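Side-chain contacts in peroxisomal catalase A (Saccharomyces cerevisiae, PDB 1A4E), which breaks down hydrogen peroxide to water and oxygen with a heme cofactor, probably protecting the cell from peroxide made by peroxisomal oxidases: residues F134-D138 with P139-P143; H144-H147 with T148-N152; V174-H177 with Q178-L182; D331-L334 with Q335-F339. One frame throughout, in Å; residues are numbered along the deposited sequence.

Contact 1. Residues F134-D138 with P139-P143; sequences FFIRD and PSKFP. With HEM (protoporphyrin IX containing Fe), chain I.
F142 meets I136 and F134 along the rim of its ring. I136 CD1 lies in the plane of that ring and also packs 3.8 Å from F142 CB, while F134 CE2 comes to 4.2 Å from F142 CE1, the two phenylalanine side chains crossing at about a right angle. Heme packing uses the flat sides instead. One face of F142 is centred over HEM C2B, which sits 3.5 Å from the ring plane, and because CG is anti to the backbone N (chi1 -170°), every atom of the ring finds a neighbour on pyrrole ring B or its substituents. F134 offers one face to the heme methyl CMC and the opposite face to F135 CD1, both displaced toward the rim. With an alanine at F142, pyrrole ring B would probably lose the aromatic face resting on it, and I136 CD1 the edge it abuts. Both phenylalanines also line the azide pocket, F134 close to the active-site N129. The backbone geometry defines a type I beta turn, D138 to K141, leading into helix 141-149: K141 N donates to D138 O over 3.2 Å at 146°, from well above the carbonyl plane. Charge adds a weaker tie. The lysine chain bends at chi2, chi3 and chi4, bringing K141 CE to 3.5 Å from D138 OD2, yet K141 NZ stays 3.9 Å from that oxygen, a long salt bridge. The stronger polar partners lie outside this segment: N172 and H419 for K141 NZ, and W420 N for D138 OD1.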
# COMPACT_ATOMS: atom_id res chain seq x y z
N PHE B 134 -5.55 -29.91 14.83
CA PHE B 134 -5.12 -28.56 15.16
C PHE B 134 -5.74 -28.16 16.49
O PHE B 134 -6.54 -28.88 17.10
CB PHE B 134 -5.54 -27.62 14.03
CG PHE B 134 -4.82 -26.27 13.98
CD1 PHE B 134 -3.43 -26.21 13.82
CD2 PHE B 134 -5.57 -25.09 14.10
CE1 PHE B 134 -2.79 -24.97 13.78
CE2 PHE B 134 -4.92 -23.86 14.06
CZ PHE B 134 -3.54 -23.79 13.90
N PHE B 135 -5.33 -26.99 16.99
CA PHE B 135 -5.73 -26.45 18.28
C PHE B 135 -7.18 -26.01 18.42
O PHE B 135 -7.70 -25.96 19.53
CB PHE B 135 -4.85 -25.26 18.62
CG PHE B 135 -3.35 -25.54 18.60
CD1 PHE B 135 -2.64 -25.42 17.40
CD2 PHE B 135 -2.69 -25.86 19.78
CE1 PHE B 135 -1.26 -25.62 17.39
CE2 PHE B 135 -1.30 -26.06 19.77
CZ PHE B 135 -0.59 -25.94 18.57
N ILE B 136 -7.86 -25.67 17.32
CA ILE B 136 -9.21 -25.12 17.42
C ILE B 136 -10.19 -25.76 16.46
O ILE B 136 -9.82 -26.39 15.47
CB ILE B 136 -9.19 -23.57 17.14
CG1 ILE B 136 -8.55 -23.29 15.78
CG2 ILE B 136 -8.44 -22.83 18.26
CD1 ILE B 136 -8.72 -21.84 15.31
N ARG B 137 -11.48 -25.63 16.78
CA ARG B 137 -12.56 -26.06 15.90
C ARG B 137 -13.57 -24.92 15.72
O ARG B 137 -14.62 -25.08 15.09
CB ARG B 137 -13.24 -27.32 16.49
CG ARG B 137 -13.91 -27.22 17.85
CD ARG B 137 -14.50 -28.59 18.15
NE ARG B 137 -15.30 -28.56 19.36
CZ ARG B 137 -15.72 -29.67 19.99
NH1 ARG B 137 -15.44 -30.89 19.55
NH2 ARG B 137 -16.42 -29.54 21.11
N ASP B 138 -13.25 -23.74 16.27
CA ASP B 138 -14.01 -22.51 16.05
C ASP B 138 -13.11 -21.51 15.34
O ASP B 138 -12.04 -21.16 15.86
CB ASP B 138 -14.44 -21.87 17.35
CG ASP B 138 -15.65 -22.55 17.97
OD1 ASP B 138 -16.74 -22.43 17.42
OD2 ASP B 138 -15.49 -23.19 19.00
N PRO B 139 -13.48 -21.02 14.15
CA PRO B 139 -12.66 -20.10 13.36
C PRO B 139 -12.36 -18.76 14.01
O PRO B 139 -11.29 -18.18 13.82
CB PRO B 139 -13.44 -20.00 12.06
CG PRO B 139 -14.88 -20.22 12.47
CD PRO B 139 -14.74 -21.34 13.48
N SER B 140 -13.30 -18.28 14.83
CA SER B 140 -13.19 -17.02 15.55
C SER B 140 -12.11 -17.01 16.62
O SER B 140 -11.59 -15.97 17.02
CB SER B 140 -14.52 -16.70 16.19
OG SER B 140 -14.91 -17.82 16.96
N LYS B 141 -11.79 -18.21 17.07
CA LYS B 141 -10.78 -18.44 18.08
C LYS B 141 -9.38 -18.22 17.50
O LYS B 141 -8.44 -18.01 18.27
CB LYS B 141 -10.94 -19.87 18.57
CG LYS B 141 -10.97 -20.17 20.05
CD LYS B 141 -12.31 -19.87 20.67
CE LYS B 141 -13.32 -21.00 20.68
NZ LYS B 141 -13.31 -21.72 21.94
N PHE B 142 -9.21 -18.24 16.16
CA PHE B 142 -7.89 -18.16 15.54
C PHE B 142 -7.06 -16.91 15.78
O PHE B 142 -5.91 -17.12 16.15
CB PHE B 142 -8.00 -18.36 14.02
CG PHE B 142 -6.65 -18.54 13.32
CD1 PHE B 142 -5.93 -19.73 13.48
CD2 PHE B 142 -6.13 -17.50 12.54
CE1 PHE B 142 -4.70 -19.89 12.85
CE2 PHE B 142 -4.89 -17.67 11.92
CZ PHE B 142 -4.18 -18.86 12.07
N PRO B 143 -7.50 -15.63 15.62
CA PRO B 143 -6.70 -14.45 15.96
C PRO B 143 -6.20 -14.48 17.41
O PRO B 143 -5.04 -14.18 17.67
CB PRO B 143 -7.62 -13.28 15.68
CG PRO B 143 -8.49 -13.81 14.57
CD PRO B 143 -8.79 -15.22 15.07
CHA HEM I . -0.73 -19.77 6.66
CHB HEM I . -5.02 -18.35 8.26
CHC HEM I . -5.74 -22.70 10.13
CHD HEM I . -1.96 -24.33 7.64
C1A HEM I . -1.77 -18.96 7.08
C2A HEM I . -1.93 -17.58 6.67
C3A HEM I . -3.18 -17.21 7.04
C4A HEM I . -3.76 -18.34 7.71
CMA HEM I . -3.89 -15.89 6.75
CAA HEM I . -0.93 -16.75 5.89
CBA HEM I . -1.36 -16.69 4.44
CGA HEM I . -0.46 -15.87 3.55
O1A HEM I . -0.12 -14.73 3.87
O2A HEM I . -0.11 -16.38 2.49
C1B HEM I . -5.61 -19.43 8.89
C2B HEM I . -6.89 -19.37 9.55
C3B HEM I . -7.06 -20.58 10.19
C4B HEM I . -5.87 -21.36 9.86
CMB HEM I . -7.79 -18.15 9.52
CAB HEM I . -8.10 -21.05 11.00
CBB HEM I . -9.44 -20.46 11.18
C1C HEM I . -4.78 -23.54 9.59
C2C HEM I . -4.86 -24.98 9.64
C3C HEM I . -3.83 -25.46 8.88
C4C HEM I . -3.12 -24.29 8.39
CMC HEM I . -5.94 -25.77 10.38
CAC HEM I . -3.53 -26.77 8.58
CBC HEM I . -4.45 -27.66 7.90
C1D HEM I . -1.28 -23.22 7.17
C2D HEM I . -0.05 -23.28 6.42
C3D HEM I . 0.31 -21.99 6.17
C4D HEM I . -0.70 -21.16 6.76
CMD HEM I . 0.70 -24.52 5.96
CAD HEM I . 1.56 -21.52 5.47
CBD HEM I . 1.42 -21.38 3.97
CGD HEM I . 2.75 -20.96 3.36
O1D HEM I . 3.72 -21.70 3.49
O2D HEM I . 2.84 -19.89 2.77
NA HEM I . -2.91 -19.43 7.70
NB HEM I . -5.00 -20.65 9.06
NC HEM I . -3.75 -23.12 8.79
ND HEM I . -1.68 -21.91 7.37
FE HEM I . -3.31 -21.27 8.26

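Contact 2. Residues H144-H147 with T148-N152; sequences HFIH and TQKRN
The F145 ring carries Q149 on one face: CG stands 3.8 Å from the ring centroid and 26° off the normal, a CH-pi contact displaced toward the rim. Beyond it the amide runs out past the rim beside CE1 and CZ, its plane only 24° from that of the phenyl group, with Q149 OE1 3.4 Å from F145 CE1. The bend at chi2 is what turns the amide along that rim. F135 also comes against the F145 ring, the two phenyl planes meeting at a slant. Polar evidence centres on F145 O, which accepts twice: from Q149 N, in the carbonyl plane, and from T148 OG1 at 2.6 Å. The threonine hydroxyl sits between its own backbone N and carbonyl carbon (chi1 63°), which aims it back up the helix; its methyl CG2 packs 3.3 Å from H144 O. A valine in its place would probably leave F145 O without its hydroxyl donor. One turn on, I146 CG2 touches K150 CE at 3.9 Å. Here helix 141-149 runs out: K150 N bonds to H147 O at 3.3 Å, and water 1 donates to both H147 O and R151 O, bridging the last turn to the chain that leaves it. Among its surroundings, the T148 and Q149 side leans on helix 160-168 through M162, F163 and F166. I146 faces P55 of its own chain and F45 of the second subunit, while H147 bonds to E48 of that subunit and T387 O of the third.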
# COMPACT_ATOMS: atom_id res chain seq x y z
N HIS B 144 -7.09 -14.92 18.32
CA HIS B 144 -6.81 -15.02 19.75
C HIS B 144 -5.71 -16.02 20.04
O HIS B 144 -4.78 -15.72 20.80
CB HIS B 144 -8.04 -15.45 20.50
CG HIS B 144 -9.20 -14.47 20.47
ND1 HIS B 144 -9.64 -13.72 21.47
CD2 HIS B 144 -9.99 -14.24 19.38
CE1 HIS B 144 -10.67 -13.04 21.03
NE2 HIS B 144 -10.87 -13.36 19.78
N PHE B 145 -5.81 -17.19 19.42
CA PHE B 145 -4.85 -18.25 19.61
C PHE B 145 -3.47 -17.87 19.08
O PHE B 145 -2.48 -18.06 19.79
CB PHE B 145 -5.37 -19.52 18.91
CG PHE B 145 -4.30 -20.60 18.82
CD1 PHE B 145 -3.82 -21.21 19.98
CD2 PHE B 145 -3.74 -20.90 17.57
CE1 PHE B 145 -2.76 -22.12 19.89
CE2 PHE B 145 -2.68 -21.81 17.49
CZ PHE B 145 -2.20 -22.41 18.65
N ILE B 146 -3.34 -17.35 17.85
CA ILE B 146 -2.04 -16.98 17.30
C ILE B 146 -1.42 -15.84 18.08
O ILE B 146 -0.20 -15.82 18.23
CB ILE B 146 -2.22 -16.62 15.79
CG1 ILE B 146 -2.62 -17.88 15.03
CG2 ILE B 146 -0.92 -16.08 15.18
CD1 ILE B 146 -1.57 -19.02 15.03
N HIS B 147 -2.22 -14.91 18.63
CA HIS B 147 -1.70 -13.85 19.47
C HIS B 147 -1.00 -14.43 20.70
O HIS B 147 0.08 -13.96 21.07
CB HIS B 147 -2.83 -12.93 19.93
CG HIS B 147 -3.41 -12.02 18.85
ND1 HIS B 147 -4.55 -11.33 18.85
CD2 HIS B 147 -2.82 -11.80 17.63
CE1 HIS B 147 -4.68 -10.71 17.71
NE2 HIS B 147 -3.63 -11.01 16.98
N THR B 148 -1.59 -15.47 21.32
CA THR B 148 -0.99 -16.09 22.50
C THR B 148 0.23 -16.95 22.18
O THR B 148 1.06 -17.18 23.06
CB THR B 148 -2.03 -16.96 23.26
OG1 THR B 148 -2.46 -18.02 22.42
CG2 THR B 148 -3.21 -16.12 23.70
N GLN B 149 0.36 -17.41 20.93
CA GLN B 149 1.52 -18.14 20.46
C GLN B 149 2.72 -17.25 20.15
O GLN B 149 3.86 -17.71 20.07
CB GLN B 149 1.20 -18.91 19.18
CG GLN B 149 0.25 -20.07 19.38
CD GLN B 149 0.79 -21.17 20.29
OE1 GLN B 149 0.22 -21.48 21.33
NE2 GLN B 149 1.92 -21.78 19.94
N LYS B 150 2.46 -15.95 19.97
CA LYS B 150 3.49 -15.01 19.61
C LYS B 150 4.06 -14.22 20.79
O LYS B 150 4.45 -14.83 21.79
CB LYS B 150 2.89 -14.10 18.53
CG LYS B 150 2.89 -14.75 17.15
CD LYS B 150 2.18 -13.82 16.19
CE LYS B 150 2.45 -14.22 14.76
NZ LYS B 150 3.78 -13.81 14.35
N ARG B 151 4.15 -12.89 20.73
CA ARG B 151 4.77 -12.12 21.78
C ARG B 151 3.76 -11.33 22.58
O ARG B 151 2.67 -11.01 22.12
CB ARG B 151 5.79 -11.18 21.14
CG ARG B 151 6.88 -11.91 20.37
CD ARG B 151 7.60 -10.89 19.51
NE ARG B 151 8.64 -11.48 18.67
CZ ARG B 151 9.88 -11.67 19.11
NH1 ARG B 151 10.25 -11.34 20.35
NH2 ARG B 151 10.79 -12.19 18.28
N ASN B 152 4.11 -11.01 23.82
CA ASN B 152 3.28 -10.23 24.72
C ASN B 152 3.18 -8.82 24.15
O ASN B 152 4.20 -8.27 23.73
CB ASN B 152 3.94 -10.26 26.10
CG ASN B 152 3.26 -9.43 27.17
OD1 ASN B 152 3.36 -8.21 27.21
ND2 ASN B 152 2.54 -10.07 28.09
O HOH W 1 0.19 -11.15 20.94

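Contact 3. Residues V174-H177 with Q178-L182; sequences VAIH and QVMIL
I176 and M180 form the close apolar pair of this helical turn: the two side chains run alongside each other in a common direction, with I176 CD1 3.8 Å from M180 CG. The same methylene sits 3.2 Å from I176 O, so the base of the methionine is pressed onto the preceding turn while bends at chi2 and chi3 lead its end away. Helices 430-440 and 462-473 close over this side through L435, Y436 and F472. Elsewhere round the helix the fit is slacker. A175 CB and V179 CG2 are 4.3 Å apart, both turned to L167 of helix 160-168, and H177 crosses the partly exposed I181 at an angle, its CD2 4.0 Å from I181 CD1. Water 2 enters at the start, accepting from Q178 N at 3.1 Å and donating to V174 O; it bridges the 3-10 beginning to the regular helix 176-182. From there the i to i+4 pattern is direct, V179 N to A175 O at 2.9 Å, then M180 N to I176 O and I181 N to H177 O, with N-H angles of 153° to 155°. The polar side chains look outward for their partners: Q178 NE2 bonds to T131 OG1 and H177 ND1 to T283 O. Since that last acceptor is a carbonyl, the imidazole hydrogen is likely to reside on ND1, which would help to hold the rotation of a ring whose side-chain neighbour across the contact is the I181 methyl CD1.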
# COMPACT_ATOMS: atom_id res chain seq x y z
N VAL B 174 -10.45 -28.30 24.03
CA VAL B 174 -10.53 -29.23 22.90
C VAL B 174 -9.20 -29.22 22.11
O VAL B 174 -8.96 -30.05 21.24
CB VAL B 174 -11.78 -28.81 22.03
CG1 VAL B 174 -11.57 -27.50 21.29
CG2 VAL B 174 -12.07 -29.92 21.04
N ALA B 175 -8.30 -28.28 22.44
CA ALA B 175 -6.96 -28.20 21.89
C ALA B 175 -6.00 -29.27 22.40
O ALA B 175 -4.94 -29.45 21.82
CB ALA B 175 -6.35 -26.85 22.24
N ILE B 176 -6.39 -30.01 23.46
CA ILE B 176 -5.54 -30.98 24.15
C ILE B 176 -4.93 -32.09 23.28
O ILE B 176 -3.77 -32.43 23.50
CB ILE B 176 -6.42 -31.49 25.38
CG1 ILE B 176 -5.50 -31.64 26.59
CG2 ILE B 176 -7.20 -32.75 25.05
CD1 ILE B 176 -4.26 -32.54 26.57
N HIS B 177 -5.64 -32.62 22.27
CA HIS B 177 -5.09 -33.64 21.37
C HIS B 177 -3.89 -33.03 20.64
O HIS B 177 -2.82 -33.65 20.57
CB HIS B 177 -6.18 -34.06 20.38
CG HIS B 177 -5.89 -35.26 19.48
ND1 HIS B 177 -6.71 -35.74 18.55
CD2 HIS B 177 -4.75 -36.04 19.46
CE1 HIS B 177 -6.12 -36.75 17.96
NE2 HIS B 177 -4.94 -36.92 18.52
N GLN B 178 -4.05 -31.79 20.17
CA GLN B 178 -2.97 -31.09 19.50
C GLN B 178 -1.84 -30.70 20.43
O GLN B 178 -0.68 -30.81 20.03
CB GLN B 178 -3.51 -29.84 18.82
CG GLN B 178 -2.45 -29.03 18.09
CD GLN B 178 -1.62 -29.76 17.05
OE1 GLN B 178 -0.44 -29.50 16.86
NE2 GLN B 178 -2.24 -30.67 16.32
N VAL B 179 -2.13 -30.27 21.67
CA VAL B 179 -1.08 -29.89 22.62
C VAL B 179 -0.21 -31.09 22.94
O VAL B 179 1.00 -30.94 23.08
CB VAL B 179 -1.75 -29.30 23.88
CG1 VAL B 179 -0.73 -28.98 24.95
CG2 VAL B 179 -2.44 -28.00 23.49
N MET B 180 -0.82 -32.29 22.99
CA MET B 180 -0.11 -33.54 23.21
C MET B 180 0.89 -33.83 22.10
O MET B 180 2.02 -34.22 22.37
CB MET B 180 -1.09 -34.70 23.28
CG MET B 180 -1.94 -34.79 24.54
SD MET B 180 -0.97 -35.26 25.99
CE MET B 180 -0.87 -36.98 25.57
N ILE B 181 0.46 -33.63 20.84
CA ILE B 181 1.33 -33.83 19.69
C ILE B 181 2.44 -32.77 19.65
O ILE B 181 3.59 -33.10 19.40
CB ILE B 181 0.48 -33.78 18.39
CG1 ILE B 181 -0.51 -34.93 18.39
CG2 ILE B 181 1.38 -33.90 17.16
CD1 ILE B 181 -1.58 -34.79 17.30
N LEU B 182 2.10 -31.50 19.95
CA LEU B 182 3.02 -30.38 19.93
C LEU B 182 4.19 -30.58 20.88
O LEU B 182 5.34 -30.37 20.51
CB LEU B 182 2.27 -29.10 20.29
CG LEU B 182 3.06 -27.80 20.43
CD1 LEU B 182 3.59 -27.38 19.08
CD2 LEU B 182 2.18 -26.72 21.00
O HOH W 2 -6.80 -30.67 19.37

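Contact 4. Residues D331-L334 with Q335-F339. With HEM (protoporphyrin IX containing Fe), chain I.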
# COMPACT_ATOMS: atom_id res chain seq x y z
N ASP B 331 -16.48 -28.16 7.80
CA ASP B 331 -15.61 -27.95 8.95
C ASP B 331 -15.47 -26.43 9.08
O ASP B 331 -14.98 -25.79 8.15
CB ASP B 331 -14.26 -28.61 8.66
CG ASP B 331 -13.13 -28.44 9.68
OD1 ASP B 331 -12.93 -27.37 10.25
OD2 ASP B 331 -12.38 -29.39 9.87
N PRO B 332 -15.86 -25.81 10.21
CA PRO B 332 -15.94 -24.37 10.40
C PRO B 332 -14.60 -23.64 10.25
O PRO B 332 -14.58 -22.48 9.84
CB PRO B 332 -16.51 -24.18 11.78
CG PRO B 332 -17.10 -25.51 12.11
CD PRO B 332 -16.14 -26.49 11.47
N VAL B 333 -13.51 -24.33 10.60
CA VAL B 333 -12.16 -23.78 10.48
C VAL B 333 -11.77 -23.75 9.00
O VAL B 333 -11.30 -22.71 8.55
CB VAL B 333 -11.20 -24.65 11.31
CG1 VAL B 333 -9.77 -24.16 11.23
CG2 VAL B 333 -11.63 -24.56 12.76
N LEU B 334 -12.00 -24.83 8.23
CA LEU B 334 -11.71 -24.85 6.80
C LEU B 334 -12.55 -23.85 6.03
O LEU B 334 -12.05 -23.22 5.09
CB LEU B 334 -11.98 -26.25 6.23
CG LEU B 334 -11.79 -26.48 4.72
CD1 LEU B 334 -10.40 -26.03 4.27
CD2 LEU B 334 -11.98 -27.96 4.44
N GLN B 335 -13.81 -23.68 6.44
CA GLN B 335 -14.71 -22.72 5.84
C GLN B 335 -14.17 -21.30 5.96
O GLN B 335 -14.17 -20.57 4.96
CB GLN B 335 -16.07 -22.81 6.53
CG GLN B 335 -16.86 -24.07 6.24
CD GLN B 335 -17.64 -24.03 4.94
OE1 GLN B 335 -18.51 -23.20 4.77
NE2 GLN B 335 -17.36 -24.93 4.01
N ALA B 336 -13.66 -20.90 7.13
CA ALA B 336 -13.07 -19.58 7.31
C ALA B 336 -11.77 -19.39 6.53
O ALA B 336 -11.48 -18.28 6.05
CB ALA B 336 -12.76 -19.34 8.77
N ARG B 337 -11.00 -20.48 6.38
CA ARG B 337 -9.75 -20.50 5.64
C ARG B 337 -9.97 -20.28 4.15
O ARG B 337 -9.06 -19.84 3.45
CB ARG B 337 -9.02 -21.82 5.81
CG ARG B 337 -8.52 -22.05 7.21
CD ARG B 337 -7.89 -23.42 7.31
NE ARG B 337 -6.54 -23.43 6.77
CZ ARG B 337 -6.01 -24.48 6.15
NH1 ARG B 337 -6.67 -25.61 5.97
NH2 ARG B 337 -4.77 -24.40 5.68
N LEU B 338 -11.17 -20.60 3.66
CA LEU B 338 -11.54 -20.35 2.27
C LEU B 338 -11.56 -18.85 1.97
O LEU B 338 -11.38 -18.46 0.81
CB LEU B 338 -12.90 -20.96 2.03
CG LEU B 338 -13.10 -22.21 1.18
CD1 LEU B 338 -11.90 -23.14 1.16
CD2 LEU B 338 -14.32 -22.88 1.76
N PHE B 339 -11.76 -18.01 3.00
CA PHE B 339 -11.72 -16.56 2.89
C PHE B 339 -10.33 -16.02 3.19
O PHE B 339 -9.76 -15.28 2.39
CB PHE B 339 -12.71 -15.89 3.86
CG PHE B 339 -12.48 -14.38 4.04
CD1 PHE B 339 -12.75 -13.49 2.99
CD2 PHE B 339 -11.95 -13.90 5.23
CE1 PHE B 339 -12.49 -12.13 3.15
CE2 PHE B 339 -11.68 -12.54 5.38
CZ PHE B 339 -11.96 -11.66 4.34
CHA HEM I . -0.73 -19.77 6.66
CHB HEM I . -5.02 -18.35 8.26
CHC HEM I . -5.74 -22.70 10.13
CHD HEM I . -1.96 -24.33 7.64
C1A HEM I . -1.77 -18.96 7.08
C2A HEM I . -1.93 -17.58 6.67
C3A HEM I . -3.18 -17.21 7.04
C4A HEM I . -3.76 -18.34 7.71
CMA HEM I . -3.89 -15.89 6.75
CAA HEM I . -0.93 -16.75 5.89
CBA HEM I . -1.36 -16.69 4.44
CGA HEM I . -0.46 -15.87 3.55
O1A HEM I . -0.12 -14.73 3.87
O2A HEM I . -0.11 -16.38 2.49
C1B HEM I . -5.61 -19.43 8.89
C2B HEM I . -6.89 -19.37 9.55
C3B HEM I . -7.06 -20.58 10.19
C4B HEM I . -5.87 -21.36 9.86
CMB HEM I . -7.79 -18.15 9.52
CAB HEM I . -8.10 -21.05 11.00
CBB HEM I . -9.44 -20.46 11.18
C1C HEM I . -4.78 -23.54 9.59
C2C HEM I . -4.86 -24.98 9.64
C3C HEM I . -3.83 -25.46 8.88
C4C HEM I . -3.12 -24.29 8.39
CMC HEM I . -5.94 -25.77 10.38
CAC HEM I . -3.53 -26.77 8.58
CBC HEM I . -4.45 -27.66 7.90
C1D HEM I . -1.28 -23.22 7.17
C2D HEM I . -0.05 -23.28 6.42
C3D HEM I . 0.31 -21.99 6.17
C4D HEM I . -0.70 -21.16 6.76
CMD HEM I . 0.70 -24.52 5.96
CAD HEM I . 1.56 -21.52 5.47
CBD HEM I . 1.42 -21.38 3.97
CGD HEM I . 2.75 -20.96 3.36
O1D HEM I . 3.72 -21.70 3.49
O2D HEM I . 2.84 -19.89 2.77
NA HEM I . -2.91 -19.43 7.70
NB HEM I . -5.00 -20.65 9.06
NC HEM I . -3.75 -23.12 8.79
ND HEM I . -1.68 -21.91 7.37
FE HEM I . -3.31 -21.27 8.26
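L334 and R337 cross one turn apart, L334 CD1 lying 4.1 Å from R337 NH1, obliquely to the guanidinium. The flat face of that group is given to the heme: HEM C3C lies 3.5 Å from its plane, toward the rim, and NH2 comes to 3.2 Å from HEM C4C. A bend at chi3 (80°) is what swings the guanidinium over the pyrrole after CG has run past V333 O. V333 reaches the same porphyrin at a vinyl group, its CG1, anti to the backbone N at chi1 180°, touching HEM CAB at 3.5 Å. Q335 turns the other way; its CG packs 3.2 Å from D331 O, and the amide end finds S329 O and L31 N of the second subunit. D331 is the N-cap of helix 332-348: OD1 accepts weakly from V333 N and L334 N, while OD2 bonds to H201. Its carbonyl receives Q335 N at 3.0 Å, and R337 N donates to V333 O over 3.1 Å, which sets the root of the arginine. R337 NH2 bonds to the hydroxyl of Y341, the axial heme-iron ligand, making R337 a second-shell residue on the iron's tyrosine side, and also to V127 O of strand 122-129. L334 packs on strands 203-206 and 326-328 through Y203 and A328, with L338 on A328 as well. A336 and F339 face the second subunit at L42 and I39, and Q335, L338 and F339 reach Q34 and L33 of the fourth.

How the contacts relate
Along the chain the contacts follow in numerical order, all within the part of the sequence that defines the catalase family. Contact 1 is the middle piece, with centres about 12, 13 and 10 Å from those of contacts 2, 3 and 4, and it touches each. It shares helix 141-149 with contact 2 and touches it through phenylalanine rings. F135 also packs against A175, Q178 and L182 of contact 3, whereas P139 CB lies 3.4 Å from A336 CB of contact 4. The latter three do not touch one another. Contacts 1 and 4 hold opposite faces of the heme, the azide-side phenylalanines against the arginine beside the axial tyrosine; contacts 1, 2 and 4 also reach the second subunit.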